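Local coordinates for bifunctional enzyme cysn/cysc (Mycobacterium tuberculosis, PDB 4BZP), which acts as an adenylyl-sulfate (APS) kinase, transferring a phosphate from ATP to the 3' position of adenosine 5'-phosphosulfate in sulfur assimilation, at residues A[12-17]-A[136-141]; A[35-40]-A[71-76]. One frame throughout, in Å; residues are numbered along the deposited sequence. Where two conformers were deposited one is given.

Contact 1. Residues A[12-17]-A[136-141]. With ADP (adenosine-5'-diphosphate), chain C.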
ATOM      1  N   GLY A  12     -20.576  -7.743   2.213  1.00  4.97           N
ATOM      2  CA  GLY A  12     -21.529  -8.834   2.277  1.00  5.03           C
ATOM      3  C   GLY A  12     -20.986  -9.991   3.073  1.00  4.86           C
ATOM      4  O   GLY A  12     -19.775 -10.101   3.311  1.00  4.83           O
ATOM      5  N   LEU A  13     -21.875 -10.919   3.399  1.00  5.49           N
ATOM      6  CA  LEU A  13     -21.536 -12.067   4.142  1.00  5.73           C
ATOM      7  C   LEU A  13     -20.462 -12.928   3.494  1.00  5.58           C
ATOM      8  O   LEU A  13     -20.281 -12.923   2.279  1.00  5.13           O
ATOM      9  CB  LEU A  13     -22.774 -12.936   4.391  1.00  6.81           C
ATOM     10  CG  LEU A  13     -23.886 -12.291   5.189  1.00  7.76           C
ATOM     11  CD1 LEU A  13     -25.097 -13.226   5.236  1.00  9.59           C
ATOM     12  CD2 LEU A  13     -23.473 -11.970   6.608  1.00  7.88           C
ATOM     13  N   SER A  14     -19.743 -13.705   4.286  1.00  5.10           N
ATOM     14  CA  SER A  14     -18.871 -14.739   3.745  1.00  5.44           C
ATOM     15  C   SER A  14     -19.655 -15.606   2.763  1.00  5.27           C
ATOM     16  O   SER A  14     -20.758 -16.048   3.070  1.00  5.12           O
ATOM     17  CB  SER A  14     -18.328 -15.628   4.862  1.00  5.66           C
ATOM     18  OG  SER A  14     -17.425 -16.570   4.395  1.00  6.58           O
ATOM     19  N   GLY A  15     -19.117 -15.794   1.570  1.00  5.32           N
ATOM     20  CA  GLY A  15     -19.743 -16.630   0.548  1.00  5.36           C
ATOM     21  C   GLY A  15     -20.828 -15.935  -0.248  1.00  5.19           C
ATOM     22  O   GLY A  15     -21.483 -16.612  -1.043  1.00  5.63           O
ATOM     23  N   SER A  16     -20.960 -14.635  -0.138  1.00  5.65           N
ATOM     24  CA  SER A  16     -21.950 -13.906  -0.916  1.00  6.07           C
ATOM     25  C   SER A  16     -21.560 -13.610  -2.334  1.00  6.31           C
ATOM     26  O   SER A  16     -22.436 -13.277  -3.165  1.00  7.75           O
ATOM     27  CB  SER A  16     -22.354 -12.626  -0.175  1.00  6.28           C
ATOM     28  OG  SER A  16     -21.263 -11.741   0.005  1.00  6.23           O
ATOM     29  N   GLY A  17     -20.274 -13.781  -2.637  1.00  6.13           N
ATOM     30  CA  GLY A  17     -19.788 -13.632  -4.004  1.00  5.86           C
ATOM     31  C   GLY A  17     -18.829 -12.499  -4.248  1.00  6.02           C
ATOM     32  O   GLY A  17     -18.532 -12.194  -5.397  1.00  5.99           O
ATOM     33  N   THR A 136     -15.312 -18.470  16.073  1.00 10.58           N
ATOM     34  CA  THR A 136     -16.332 -17.655  16.759  1.00 11.11           C
ATOM     35  C   THR A 136     -16.226 -16.191  16.241  1.00 10.75           C
ATOM     36  O   THR A 136     -15.281 -15.822  15.559  1.00 11.43           O
ATOM     37  CB  THR A 136     -16.182 -17.727  18.309  1.00 11.76           C
ATOM     38  OG1 THR A 136     -14.885 -17.237  18.618  1.00 11.69           O
ATOM     39  CG2 THR A 136     -16.337 -19.177  18.787  1.00 11.77           C
ATOM     40  N   HIS A 137     -17.219 -15.390  16.618  1.00 11.92           N
ATOM     41  CA  HIS A 137     -17.399 -14.027  16.095  1.00 12.47           C
ATOM     42  C   HIS A 137     -17.420 -14.021  14.579  1.00 11.72           C
ATOM     43  O   HIS A 137     -16.751 -13.220  13.930  1.00 12.28           O
ATOM     44  CB  HIS A 137     -16.317 -13.130  16.649  1.00 14.60           C
ATOM     45  CG  HIS A 137     -16.428 -13.007  18.139  1.00 17.07           C
ATOM     46  ND1 HIS A 137     -17.251 -12.081  18.732  1.00 21.42           N
ATOM     47  CD2 HIS A 137     -15.903 -13.749  19.143  1.00 19.13           C
ATOM     48  CE1 HIS A 137     -17.203 -12.232  20.048  1.00 21.86           C
ATOM     49  NE2 HIS A 137     -16.400 -13.248  20.323  1.00 19.87           N
ATOM     50  N   PHE A 138     -18.140 -14.998  14.040  1.00  9.87           N
ATOM     51  CA  PHE A 138     -18.274 -15.187  12.599  1.00  9.46           C
ATOM     52  C   PHE A 138     -19.478 -14.358  12.158  1.00  8.93           C
ATOM     53  O   PHE A 138     -20.633 -14.578  12.592  1.00  8.30           O
ATOM     54  CB  PHE A 138     -18.525 -16.648  12.309  1.00  9.73           C
ATOM     55  CG  PHE A 138     -18.534 -17.002  10.849  1.00 11.13           C
ATOM     56  CD1 PHE A 138     -19.639 -16.788  10.071  1.00 12.47           C
ATOM     57  CD2 PHE A 138     -17.399 -17.463  10.291  1.00 12.62           C
ATOM     58  CE1 PHE A 138     -19.612 -17.156   8.723  1.00 13.38           C
ATOM     59  CE2 PHE A 138     -17.368 -17.858   8.949  1.00 15.04           C
ATOM     60  CZ  PHE A 138     -18.484 -17.655   8.183  1.00 13.26           C
ATOM     61  N   THR A 139     -19.230 -13.384  11.273  1.00  8.18           N
ATOM     62  CA  THR A 139     -20.268 -12.458  10.820  1.00  8.31           C
ATOM     63  C   THR A 139     -21.444 -13.217  10.209  1.00  8.08           C
ATOM     64  O   THR A 139     -21.298 -14.085   9.367  1.00  9.81           O
ATOM     65  CB  THR A 139     -19.672 -11.493   9.798  1.00  8.32           C
ATOM     66  OG1 THR A 139     -18.651 -10.715  10.436  1.00  8.99           O
ATOM     67  CG2 THR A 139     -20.704 -10.592   9.240  1.00  9.12           C
ATOM     68  N   GLY A 140     -22.642 -12.894  10.676  1.00  9.76           N
ATOM     69  CA  GLY A 140     -23.866 -13.544  10.224  1.00 11.76           C
ATOM     70  C   GLY A 140     -24.356 -14.652  11.126  1.00 12.85           C
ATOM     71  O   GLY A 140     -25.513 -15.108  10.989  1.00 14.75           O
ATOM     72  N   ILE A 141     -23.501 -15.116  12.018  1.00 12.78           N
ATOM     73  CA  ILE A 141     -23.822 -16.220  12.937  1.00 14.45           C
ATOM     74  C   ILE A 141     -23.752 -15.715  14.363  1.00 14.32           C
ATOM     75  O   ILE A 141     -24.808 -15.606  15.037  1.00 18.22           O
ATOM     76  CB  ILE A 141     -22.928 -17.433  12.742  1.00 14.88           C
ATOM     77  CG1 ILE A 141     -23.230 -18.056  11.376  1.00 15.86           C
ATOM     78  CG2 ILE A 141     -23.213 -18.468  13.843  1.00 16.14           C
ATOM     79  CD1 ILE A 141     -22.268 -19.111  10.998  1.00 15.83           C
TER
HETATM   80  PB  ADP C1191     -17.077 -14.118  -0.784  0.70  5.29           P
HETATM   81  O1B ADP C1191     -16.740 -14.849   0.559  0.70  5.70           O
HETATM   82  O2B ADP C1191     -18.086 -13.028  -0.619  0.70  5.20           O
HETATM   83  O3B ADP C1191     -15.840 -13.755  -1.535  0.70  5.76           O
HETATM   84  PA  ADP C1191     -17.377 -16.089  -2.925  0.70  7.19           P
HETATM   85  O1A ADP C1191     -16.293 -16.996  -2.509  0.70  7.52           O
HETATM   86  O2A ADP C1191     -17.101 -15.169  -4.076  0.70  6.86           O
HETATM   87  O3A ADP C1191     -17.835 -15.238  -1.667  0.70  6.17           O
HETATM   88  O5' ADP C1191     -18.759 -16.845  -3.270  0.70  7.05           O
HETATM   89  C5' ADP C1191     -19.071 -18.060  -2.632  0.70  6.80           C
HETATM   90  C4' ADP C1191     -19.292 -19.089  -3.748  0.70  6.68           C
HETATM   91  O4' ADP C1191     -20.600 -18.904  -4.253  0.70  6.81           O
HETATM   92  C3' ADP C1191     -18.325 -19.100  -4.942  0.70  6.92           C
HETATM   93  O3' ADP C1191     -17.516 -20.250  -4.867  0.70  7.19           O
HETATM   94  C2' ADP C1191     -19.218 -19.296  -6.114  0.70  7.57           C
HETATM   95  O2' ADP C1191     -19.015 -20.660  -6.580  0.70  9.63           O
HETATM   96  C1' ADP C1191     -20.630 -19.144  -5.645  0.70  7.29           C
HETATM   97  N9  ADP C1191     -21.270 -17.960  -6.244  0.70  7.54           N
HETATM   98  C8  ADP C1191     -20.976 -16.670  -5.904  0.70  7.76           C
HETATM   99  N7  ADP C1191     -21.704 -15.777  -6.596  0.70  7.86           N
HETATM  100  C5  ADP C1191     -22.522 -16.544  -7.388  0.70  7.41           C
HETATM  101  C6  ADP C1191     -23.511 -16.199  -8.378  0.70  7.36           C
HETATM  102  N6  ADP C1191     -23.844 -14.921  -8.649  0.70  7.63           N
HETATM  103  N1  ADP C1191     -24.089 -17.266  -8.987  0.70  7.07           N
HETATM  104  C2  ADP C1191     -23.763 -18.524  -8.711  0.70  7.49           C
HETATM  105  N3  ADP C1191     -22.821 -18.935  -7.824  0.70  7.28           N
HETATM  106  C4  ADP C1191     -22.168 -17.936  -7.195  0.70  7.36           C
HETATM  107  O   HOH W   1     -19.693 -13.630   7.148  0.50  4.12           O
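The carbonyl O of L13, a residue whose side chain packs on loop 136-141, is gripped twice by S16. The backbone N of S16 closes the type II turn at 3.0 Å from L13 O, and its OG reaches the same L13 O at 2.7 Å, in the carbonyl plane and on a lone pair. That hydroxyl gets there by standing between its own backbone N and carbonyl carbon (chi1 62°). L13 and S14, at the start of this locked turn, meet the second loop without a direct hydrogen bond. Instead one water bridges, accepting from S14 N at 2.9 Å and donating to T139 O at 2.8 Å. Beside this bridge, CD2 of L13 rests 4.0 Å from CA of G140 and also touches the CG2 methyl of T139. S14 brings its CB obliquely to the tip of the F138 ring, 3.9 Å from CZ. Y127 ties the two together, stacking edge-to-face with F138 while its hydroxyl is hydrogen-bonded to S14 O. Further along the turn, G15 N donates to O1B of ADP at 2.8 Å (163° at the hydrogen), and G17 N divides its bond, more bent, between O2B and O3A. Backbone amides wrapped round the beta-phosphate, with K18 NZ bonded to both G12 O and the nucleotide, are the signature of the P-loop (Walker A) between strand 6-11 and helix 18-31.

Contact 2. Residues A[35-40]-A[71-76]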
ATOM      1  N   SER A  35      -5.999  -1.271 -16.133  0.50 13.05           N
ATOM      2  CA  SER A  35      -5.301  -1.733 -14.978  0.50 12.43           C
ATOM      3  C   SER A  35      -6.357  -1.903 -13.886  0.50 11.75           C
ATOM      4  O   SER A  35      -7.087  -0.976 -13.585  0.50  9.90           O
ATOM      5  CB  SER A  35      -4.283  -0.707 -14.529  0.50 14.72           C
ATOM      6  OG  SER A  35      -3.333  -1.314 -13.692  0.50 18.14           O
ATOM      7  N   ALA A  36      -6.519  -3.130 -13.458  1.00 12.36           N
ATOM      8  CA  ALA A  36      -7.365  -3.449 -12.298  1.00 11.15           C
ATOM      9  C   ALA A  36      -6.577  -4.297 -11.360  1.00 11.42           C
ATOM     10  O   ALA A  36      -5.640  -5.003 -11.779  1.00 12.76           O
ATOM     11  CB  ALA A  36      -8.632  -4.145 -12.782  1.00 11.95           C
ATOM     12  N   TYR A  37      -6.948  -4.252 -10.088  1.00  9.65           N
ATOM     13  CA  TYR A  37      -6.236  -4.974  -9.064  1.00 10.04           C
ATOM     14  C   TYR A  37      -7.166  -5.343  -7.948  1.00  8.59           C
ATOM     15  O   TYR A  37      -7.846  -4.478  -7.409  1.00  8.30           O
ATOM     16  CB  TYR A  37      -5.153  -4.064  -8.492  1.00 12.55           C
ATOM     17  CG  TYR A  37      -4.244  -4.760  -7.518  1.00 13.39           C
ATOM     18  CD1 TYR A  37      -3.174  -5.524  -7.972  1.00 16.90           C
ATOM     19  CD2 TYR A  37      -4.464  -4.679  -6.160  1.00 14.62           C
ATOM     20  CE1 TYR A  37      -2.327  -6.162  -7.069  1.00 19.18           C
ATOM     21  CE2 TYR A  37      -3.662  -5.321  -5.270  1.00 16.20           C
ATOM     22  CZ  TYR A  37      -2.582  -6.024  -5.730  1.00 18.84           C
ATOM     23  OH  TYR A  37      -1.772  -6.650  -4.842  1.00 23.61           O
ATOM     24  N   VAL A  38      -7.146  -6.612  -7.586  1.00  7.42           N
ATOM     25  CA  VAL A  38      -7.947  -7.123  -6.478  1.00  7.36           C
ATOM     26  C   VAL A  38      -7.116  -7.055  -5.233  1.00  8.37           C
ATOM     27  O   VAL A  38      -6.073  -7.734  -5.127  1.00  9.56           O
ATOM     28  CB  VAL A  38      -8.463  -8.562  -6.714  1.00  6.98           C
ATOM     29  CG1 VAL A  38      -9.208  -9.059  -5.482  1.00  7.34           C
ATOM     30  CG2 VAL A  38      -9.343  -8.600  -7.944  1.00  7.28           C
ATOM     31  N   LEU A  39      -7.520  -6.202  -4.305  1.00  8.62           N
ATOM     32  CA  LEU A  39      -6.852  -5.970  -3.050  1.00  8.85           C
ATOM     33  C   LEU A  39      -7.588  -6.712  -1.959  1.00 10.46           C
ATOM     34  O   LEU A  39      -8.665  -6.294  -1.502  1.00 11.97           O
ATOM     35  CB  LEU A  39      -6.809  -4.463  -2.796  1.00  8.41           C
ATOM     36  CG  LEU A  39      -6.124  -4.062  -1.485  1.00  9.47           C
ATOM     37  CD1 LEU A  39      -4.655  -4.355  -1.548  1.00 10.07           C
ATOM     38  CD2 LEU A  39      -6.382  -2.602  -1.189  1.00 10.29           C
ATOM     39  N   ASP A  40      -7.004  -7.839  -1.588  1.00 14.67           N
ATOM     40  CA  ASP A  40      -7.675  -8.749  -0.640  1.00 17.41           C
ATOM     41  C   ASP A  40      -6.864  -8.734   0.662  1.00 17.11           C
ATOM     42  O   ASP A  40      -5.660  -9.019   0.676  1.00 17.19           O
ATOM     43  CB  ASP A  40      -7.803 -10.151  -1.242  1.00 22.05           C
ATOM     44  CG  ASP A  40      -8.748 -11.082  -0.432  1.00 25.72           C
ATOM     45  OD1 ASP A  40      -8.724 -11.070   0.804  1.00 31.98           O
ATOM     46  OD2 ASP A  40      -9.532 -11.835  -1.053  1.00 32.13           O
ATOM     47  N   THR A  71      -6.542   3.659  -1.837  1.00  8.78           N
ATOM     48  CA  THR A  71      -6.437   5.044  -2.371  0.50  9.79           C
ATOM     49  C   THR A  71      -5.112   5.226  -3.002  1.00 10.22           C
ATOM     50  O   THR A  71      -5.013   5.903  -4.052  1.00 11.14           O
ATOM     51  CB  THR A  71      -6.661   6.204  -1.373  0.50 10.01           C
ATOM     52  OG1 THR A  71      -5.603   6.196  -0.403  0.50  9.76           O
ATOM     53  CG2 THR A  71      -8.035   6.144  -0.759  0.50 10.34           C
ATOM     54  N   LEU A  72      -4.068   4.639  -2.450  1.00 10.43           N
ATOM     55  CA  LEU A  72      -2.721   4.716  -3.046  0.50 11.13           C
ATOM     56  C   LEU A  72      -2.683   4.065  -4.425  1.00 11.59           C
ATOM     57  O   LEU A  72      -2.181   4.661  -5.406  1.00 13.16           O
ATOM     58  CB  LEU A  72      -1.699   4.111  -2.082  0.50 11.70           C
ATOM     59  CG  LEU A  72      -0.273   3.891  -2.578  0.50 11.83           C
ATOM     60  CD1 LEU A  72       0.242   5.245  -2.923  0.50 12.67           C
ATOM     61  CD2 LEU A  72       0.605   3.198  -1.547  0.50 12.05           C
ATOM     62  N   LEU A  73      -3.237   2.861  -4.536  1.00  9.76           N
ATOM     63  CA  LEU A  73      -3.236   2.173  -5.815  1.00  9.87           C
ATOM     64  C   LEU A  73      -4.076   2.947  -6.817  1.00  8.87           C
ATOM     65  O   LEU A  73      -3.747   2.997  -7.997  1.00  9.11           O
ATOM     66  CB  LEU A  73      -3.743   0.761  -5.682  1.00  9.76           C
ATOM     67  CG  LEU A  73      -2.845  -0.225  -4.931  1.00 11.30           C
ATOM     68  CD1 LEU A  73      -3.601  -1.518  -4.618  1.00 11.82           C
ATOM     69  CD2 LEU A  73      -1.570  -0.503  -5.752  1.00 15.72           C
ATOM     70  N   ALA A  74      -5.199   3.484  -6.392  1.00  8.56           N
ATOM     71  CA  ALA A  74      -6.030   4.291  -7.289  1.00  9.85           C
ATOM     72  C   ALA A  74      -5.318   5.514  -7.758  1.00 12.68           C
ATOM     73  O   ALA A  74      -5.388   5.887  -8.930  1.00 12.98           O
ATOM     74  CB  ALA A  74      -7.328   4.652  -6.591  1.00  9.83           C
ATOM     75  N   ASP A  75      -4.605   6.157  -6.886  1.00 14.58           N
ATOM     76  CA  ASP A  75      -3.875   7.354  -7.281  1.00 19.82           C
ATOM     77  C   ASP A  75      -2.768   6.986  -8.301  1.00 20.58           C
ATOM     78  O   ASP A  75      -2.460   7.825  -9.169  1.00 27.66           O
ATOM     79  CB  ASP A  75      -3.397   8.064  -6.001  1.00 23.39           C
ATOM     80  CG  ASP A  75      -2.768   9.374  -6.290  1.00 27.92           C
ATOM     81  OD1 ASP A  75      -3.543  10.320  -6.574  1.00 34.09           O
ATOM     82  OD2 ASP A  75      -1.526   9.395  -6.236  1.00 27.23           O
ATOM     83  N   CYS A  76      -2.226   5.764  -8.252  1.00 19.40           N
ATOM     84  CA  CYS A  76      -1.300   5.177  -9.231  1.00 19.03           C
ATOM     85  C   CYS A  76      -1.991   4.677 -10.541  1.00 16.77           C
ATOM     86  O   CYS A  76      -1.360   4.037 -11.362  1.00 17.43           O
ATOM     87  CB  CYS A  76      -0.529   3.986  -8.592  1.00 19.22           C
ATOM     88  SG  CYS A  76       0.728   4.498  -7.484  1.00 29.86           S
TER
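Y37 and L73 make the tight part of this contact through a single methyl. CD1 of L73 approaches the tyrosine ring obliquely, at its CD2-CE2 bond, 3.6 Å from Y37 CD2 and slightly farther, 3.9 Å, from Y37 CE2. The leucine extends toward the strand with CG opposite its carbonyl carbon (chi1 -69°) and the rest of the chain stretched out, which carries CD1 across the gap between helix and strand; the CA atoms of Y37 and L73 stay 8.4 Å apart. L39 joins more loosely: its CD1 lies 4.3 Å from L73 CD1, yet 4.0 Å from Y37 CE2, at the edge of the ring and in its plane. The inward side is well filled, since L39 also packs on L66, V69 and A70 of helix 56-75, and both leucines touch V80 of the adjoining strand. The solvent-facing end is different: D75 is exposed. Y37 and L73, by contrast, are also covered by C76 and L72, respectively, of the second subunit. Strand alternation sets the two faces apart: Y37 and L39 turn to helix 56-75, whereas A36 and V38 pack on helix 18-31. Strand 36-38, an edge strand of the sheet within this chain, has its backbone held by pairing with 79-82 and by V38 N bonding to E26 OE2; its link to the 71-76 segment is apolar packing, without a hydrogen bond across it.

Contact 1 lies at the nucleotide, with five of its residues in the ADP pocket, whereas contact 2 is remote packing: the side chain of L39 is about 13 Å from ADP. The centres of the two contacts are 25 Å apart, on opposite sides of the chain's centre, and their nearest atoms are about 10 Å apart, so they do not touch. Both segments of contact 2 fall in the chain between those of contact 1. The central sheet relates them, strand 6-11 leading into the P-loop and strand 79-82 lying between it and strand 36-38. The second subunit packs against contact 2, whereas no other protein chain of the assembly touches contact 1.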